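Succinate-semialdehyde dehydrogenase (NAD(P)(+)) (Marinobacter aquaeolei, PDB 3RH9) probably oxidises succinate semialdehyde to succinate with NAD+ or NADP+ as the electron acceptor, as a member of the aldehyde dehydrogenase family. Local coordinates at residues P147-I161 against G175-T189. Residues are numbered along the deposited sequence; the frame is centred on the assembly and turned at random.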
# COMPACT_ATOMS: atom_id res chain seq x y z
N PRO A 147 -14.25 1.50 -7.07
CA PRO A 147 -13.13 2.05 -7.85
C PRO A 147 -12.39 3.09 -7.04
O PRO A 147 -13.06 3.94 -6.46
CB PRO A 147 -13.84 2.73 -9.02
CG PRO A 147 -15.14 2.03 -9.15
CD PRO A 147 -15.53 1.58 -7.78
N VAL A 148 -11.05 3.08 -6.99
CA VAL A 148 -10.36 4.14 -6.25
C VAL A 148 -10.67 5.49 -6.85
O VAL A 148 -10.66 6.50 -6.16
CB VAL A 148 -8.79 3.97 -6.13
CG1 VAL A 148 -8.42 2.91 -5.11
CG2 VAL A 148 -8.12 3.71 -7.51
N GLY A 149 -10.96 5.52 -8.13
CA GLY A 149 -11.23 6.77 -8.79
C GLY A 149 -10.33 6.80 -9.99
O GLY A 149 -9.84 5.75 -10.40
N VAL A 150 -10.12 7.98 -10.55
CA VAL A 150 -9.26 8.13 -11.72
C VAL A 150 -7.78 7.89 -11.37
O VAL A 150 -7.21 8.52 -10.47
CB VAL A 150 -9.44 9.54 -12.38
CG1 VAL A 150 -8.45 9.73 -13.50
CG2 VAL A 150 -10.85 9.69 -12.90
N THR A 151 -7.15 6.96 -12.09
CA THR A 151 -5.75 6.66 -11.80
C THR A 151 -4.81 7.15 -12.88
O THR A 151 -5.18 7.28 -14.03
CB THR A 151 -5.54 5.15 -11.59
OG1 THR A 151 -5.96 4.43 -12.76
CG2 THR A 151 -6.36 4.69 -10.42
N GLY A 152 -3.57 7.42 -12.49
CA GLY A 152 -2.53 7.72 -13.44
C GLY A 152 -1.64 6.51 -13.60
O GLY A 152 -1.04 6.05 -12.64
N LEU A 153 -1.58 6.00 -14.82
CA LEU A 153 -0.73 4.85 -15.12
C LEU A 153 0.57 5.30 -15.81
O LEU A 153 0.55 5.79 -16.96
CB LEU A 153 -1.50 3.87 -16.02
CG LEU A 153 -2.86 3.41 -15.50
CD1 LEU A 153 -3.28 2.14 -16.18
CD2 LEU A 153 -2.80 3.18 -14.02
N ILE A 154 1.70 5.14 -15.11
CA ILE A 154 2.99 5.59 -15.62
C ILE A 154 3.96 4.44 -15.85
O ILE A 154 4.27 3.68 -14.91
CB ILE A 154 3.62 6.62 -14.67
CG1 ILE A 154 2.55 7.55 -14.12
CG2 ILE A 154 4.71 7.41 -15.35
CD1 ILE A 154 3.11 8.64 -13.25
N VAL A 155 4.43 4.30 -17.09
CA VAL A 155 5.23 3.13 -17.47
C VAL A 155 6.57 3.53 -18.09
O VAL A 155 6.70 4.63 -18.61
CB VAL A 155 4.45 2.18 -18.40
CG1 VAL A 155 3.15 1.71 -17.73
CG2 VAL A 155 4.16 2.86 -19.73
N PRO A 156 7.58 2.63 -18.02
CA PRO A 156 8.91 2.92 -18.54
C PRO A 156 9.02 2.42 -19.97
O PRO A 156 8.04 1.94 -20.53
CB PRO A 156 9.82 2.05 -17.66
CG PRO A 156 8.94 1.19 -16.85
CD PRO A 156 7.55 1.31 -17.39
N TRP A 157 10.21 2.49 -20.53
CA TRP A 157 10.41 1.98 -21.87
C TRP A 157 10.74 0.49 -21.90
O TRP A 157 10.71 -0.10 -22.97
CB TRP A 157 11.50 2.78 -22.60
CG TRP A 157 12.75 2.96 -21.80
CD1 TRP A 157 13.14 4.07 -21.12
CD2 TRP A 157 13.75 1.97 -21.56
NE1 TRP A 157 14.33 3.84 -20.48
CE2 TRP A 157 14.72 2.55 -20.73
CE3 TRP A 157 13.92 0.64 -21.98
CZ2 TRP A 157 15.86 1.87 -20.32
CZ3 TRP A 157 15.04 -0.04 -21.56
CH2 TRP A 157 16.00 0.57 -20.74
N ASN A 158 11.05 -0.13 -20.74
CA ASN A 158 11.53 -1.52 -20.76
C ASN A 158 10.51 -2.47 -21.38
O ASN A 158 10.88 -3.42 -22.07
CB ASN A 158 11.91 -2.10 -19.39
CG ASN A 158 12.18 -1.06 -18.34
OD1 ASN A 158 12.63 0.05 -18.62
ND2 ASN A 158 11.93 -1.44 -17.09
N PHE A 159 9.23 -2.23 -21.10
CA PHE A 159 8.18 -3.02 -21.74
C PHE A 159 7.08 -2.11 -22.23
O PHE A 159 6.09 -1.88 -21.54
CB PHE A 159 7.62 -4.07 -20.78
CG PHE A 159 8.54 -5.22 -20.55
CD1 PHE A 159 9.31 -5.28 -19.40
CD2 PHE A 159 8.65 -6.23 -21.49
CE1 PHE A 159 10.17 -6.35 -19.19
CE2 PHE A 159 9.51 -7.30 -21.28
CZ PHE A 159 10.27 -7.36 -20.12
N PRO A 160 7.27 -1.56 -23.44
CA PRO A 160 6.34 -0.56 -23.98
C PRO A 160 4.89 -1.07 -24.06
O PRO A 160 3.98 -0.25 -23.98
CB PRO A 160 6.92 -0.27 -25.37
CG PRO A 160 8.38 -0.65 -25.26
CD PRO A 160 8.39 -1.84 -24.35
N ILE A 161 4.68 -2.38 -24.18
CA ILE A 161 3.32 -2.91 -24.12
C ILE A 161 3.04 -3.80 -22.91
O ILE A 161 1.92 -3.87 -22.45
CB ILE A 161 2.90 -3.64 -25.42
CG1 ILE A 161 1.39 -3.51 -25.62
CG2 ILE A 161 3.28 -5.10 -25.37
CD1 ILE A 161 0.90 -2.08 -25.81
N GLY A 175 -13.14 -0.74 -12.75
CA GLY A 175 -13.99 0.36 -13.16
C GLY A 175 -13.28 1.70 -13.01
O GLY A 175 -13.92 2.73 -12.87
N CYS A 176 -11.95 1.68 -13.04
CA CYS A 176 -11.15 2.90 -12.86
C CYS A 176 -10.78 3.53 -14.17
O CYS A 176 -10.01 2.96 -14.93
CB CYS A 176 -9.87 2.61 -12.06
SG CYS A 176 -10.17 2.52 -10.30
N PRO A 177 -11.33 4.72 -14.46
CA PRO A 177 -10.85 5.47 -15.62
C PRO A 177 -9.39 5.83 -15.40
O PRO A 177 -8.97 6.08 -14.27
CB PRO A 177 -11.73 6.73 -15.62
CG PRO A 177 -12.92 6.39 -14.76
CD PRO A 177 -12.40 5.43 -13.73
N SER A 178 -8.59 5.84 -16.45
CA SER A 178 -7.18 6.06 -16.27
C SER A 178 -6.60 7.10 -17.23
O SER A 178 -7.12 7.33 -18.32
CB SER A 178 -6.43 4.73 -16.39
OG SER A 178 -6.84 4.01 -17.54
N VAL A 179 -5.54 7.75 -16.78
CA VAL A 179 -4.78 8.67 -17.60
C VAL A 179 -3.42 8.02 -17.78
O VAL A 179 -2.78 7.65 -16.80
CB VAL A 179 -4.64 10.00 -16.88
CG1 VAL A 179 -3.68 10.90 -17.63
CG2 VAL A 179 -5.98 10.65 -16.72
N ILE A 180 -2.99 7.84 -19.03
CA ILE A 180 -1.81 7.01 -19.30
C ILE A 180 -0.59 7.74 -19.85
O ILE A 180 -0.70 8.46 -20.84
CB ILE A 180 -2.16 5.85 -20.24
CG1 ILE A 180 -3.15 4.91 -19.55
CG2 ILE A 180 -0.87 5.12 -20.67
CD1 ILE A 180 -3.49 3.65 -20.31
N LYS A 181 0.57 7.52 -19.21
CA LYS A 181 1.79 8.20 -19.59
C LYS A 181 2.97 7.26 -19.87
O LYS A 181 3.59 6.74 -18.94
CB LYS A 181 2.19 9.20 -18.50
CG LYS A 181 3.16 10.29 -18.96
CD LYS A 181 4.50 9.71 -19.31
CE LYS A 181 5.59 10.77 -19.25
NZ LYS A 181 4.99 12.09 -19.54
N PRO A 182 3.32 7.07 -21.16
CA PRO A 182 4.45 6.21 -21.51
C PRO A 182 5.77 6.97 -21.50
O PRO A 182 5.78 8.20 -21.44
CB PRO A 182 4.11 5.79 -22.93
CG PRO A 182 3.51 7.03 -23.51
CD PRO A 182 2.73 7.69 -22.36
N ALA A 183 6.87 6.23 -21.54
CA ALA A 183 8.19 6.83 -21.63
C ALA A 183 8.35 7.53 -22.99
O ALA A 183 7.85 7.04 -23.99
CB ALA A 183 9.25 5.76 -21.44
N SER A 184 9.02 8.67 -23.02
CA SER A 184 9.21 9.37 -24.29
C SER A 184 10.12 8.60 -25.26
O SER A 184 10.18 8.93 -26.44
CB SER A 184 9.75 10.78 -24.08
OG SER A 184 8.85 11.55 -23.33
N GLU A 185 10.82 7.59 -24.76
CA GLU A 185 11.64 6.72 -25.61
C GLU A 185 10.78 5.72 -26.38
O GLU A 185 11.19 5.20 -27.42
CB GLU A 185 12.66 5.94 -24.77
CG GLU A 185 13.77 6.79 -24.13
CD GLU A 185 13.37 7.42 -22.78
OE1 GLU A 185 12.24 7.14 -22.28
OE2 GLU A 185 14.20 8.18 -22.22
N THR A 186 9.58 5.44 -25.85
CA THR A 186 8.70 4.45 -26.46
C THR A 186 7.22 4.81 -26.42
O THR A 186 6.42 4.07 -25.87
CB THR A 186 8.90 3.06 -25.82
OG1 THR A 186 8.94 3.20 -24.40
CG2 THR A 186 10.21 2.42 -26.31
N PRO A 187 6.85 5.94 -27.04
CA PRO A 187 5.46 6.38 -27.05
C PRO A 187 4.65 5.70 -28.16
O PRO A 187 3.43 5.64 -28.07
CB PRO A 187 5.57 7.87 -27.38
CG PRO A 187 7.01 8.13 -27.70
CD PRO A 187 7.70 6.84 -27.84
N LEU A 188 5.31 5.19 -29.18
CA LEU A 188 4.60 4.74 -30.38
C LEU A 188 3.86 3.44 -30.15
O LEU A 188 2.83 3.18 -30.79
CB LEU A 188 5.55 4.61 -31.57
CG LEU A 188 6.51 5.78 -31.81
CD1 LEU A 188 7.55 5.39 -32.84
CD2 LEU A 188 5.77 7.07 -32.19
N THR A 189 4.37 2.61 -29.27
CA THR A 189 3.70 1.36 -28.99
C THR A 189 2.42 1.75 -28.30
O THR A 189 1.37 1.15 -28.51
CB THR A 189 4.56 0.42 -28.12
OG1 THR A 189 5.68 -0.01 -28.89
CG2 THR A 189 3.79 -0.80 -27.71
O HOH W 1 4.57 2.53 -24.23
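Thr151 and Leu153 on one strand and Val179 and Lys181 on its parallel neighbour bind each other through the backbone: Val179 N donates to Thr151 O, and Lys181 N to Leu153 O at 2.8 Å, nearly straight at 174°. Leu153 N answers to Val179 O. Thr151 N donates to Pro177 O; a proline fits here because its carbonyl alone is used in the backbone pairing. A last, longer bond runs from Val155 N to Lys181 O (3.2 Å). Beyond the strands, a water donates to both Pro160 O and Thr186 O, joining the two loops.

Leu153 lays its CB against Ile180 CG1 (4.0 Å) on the face that also carries Thr151 and Ser178, whose small CB leaves room for the leucine CG. Val150 CG1, anti to its own N (chi1 174°), leans toward Val179 CG2. At the loop ends, Trp157 CB rests near Ala183 CB (3.9 Å), a methyl small enough to sit at the indole edge, while the Pro160 ring packs its CG on Thr186 CG2 (3.7 Å) and its CB on Thr189, whose OG1 is hydrogen-bonded to Glu98 of helix 88-99.

Helix 162-174 links the strands and ends in a Schellman motif at Gly175, which tolerates the positive phi. The loop after strand 151-154 brings the Pro156 side chain to about 7 Å from that of Glu256, the predicted active-site residue. The whole is a beta-alpha-beta crossover in the Rossmann-like dinucleotide-binding domain of aldehyde dehydrogenases.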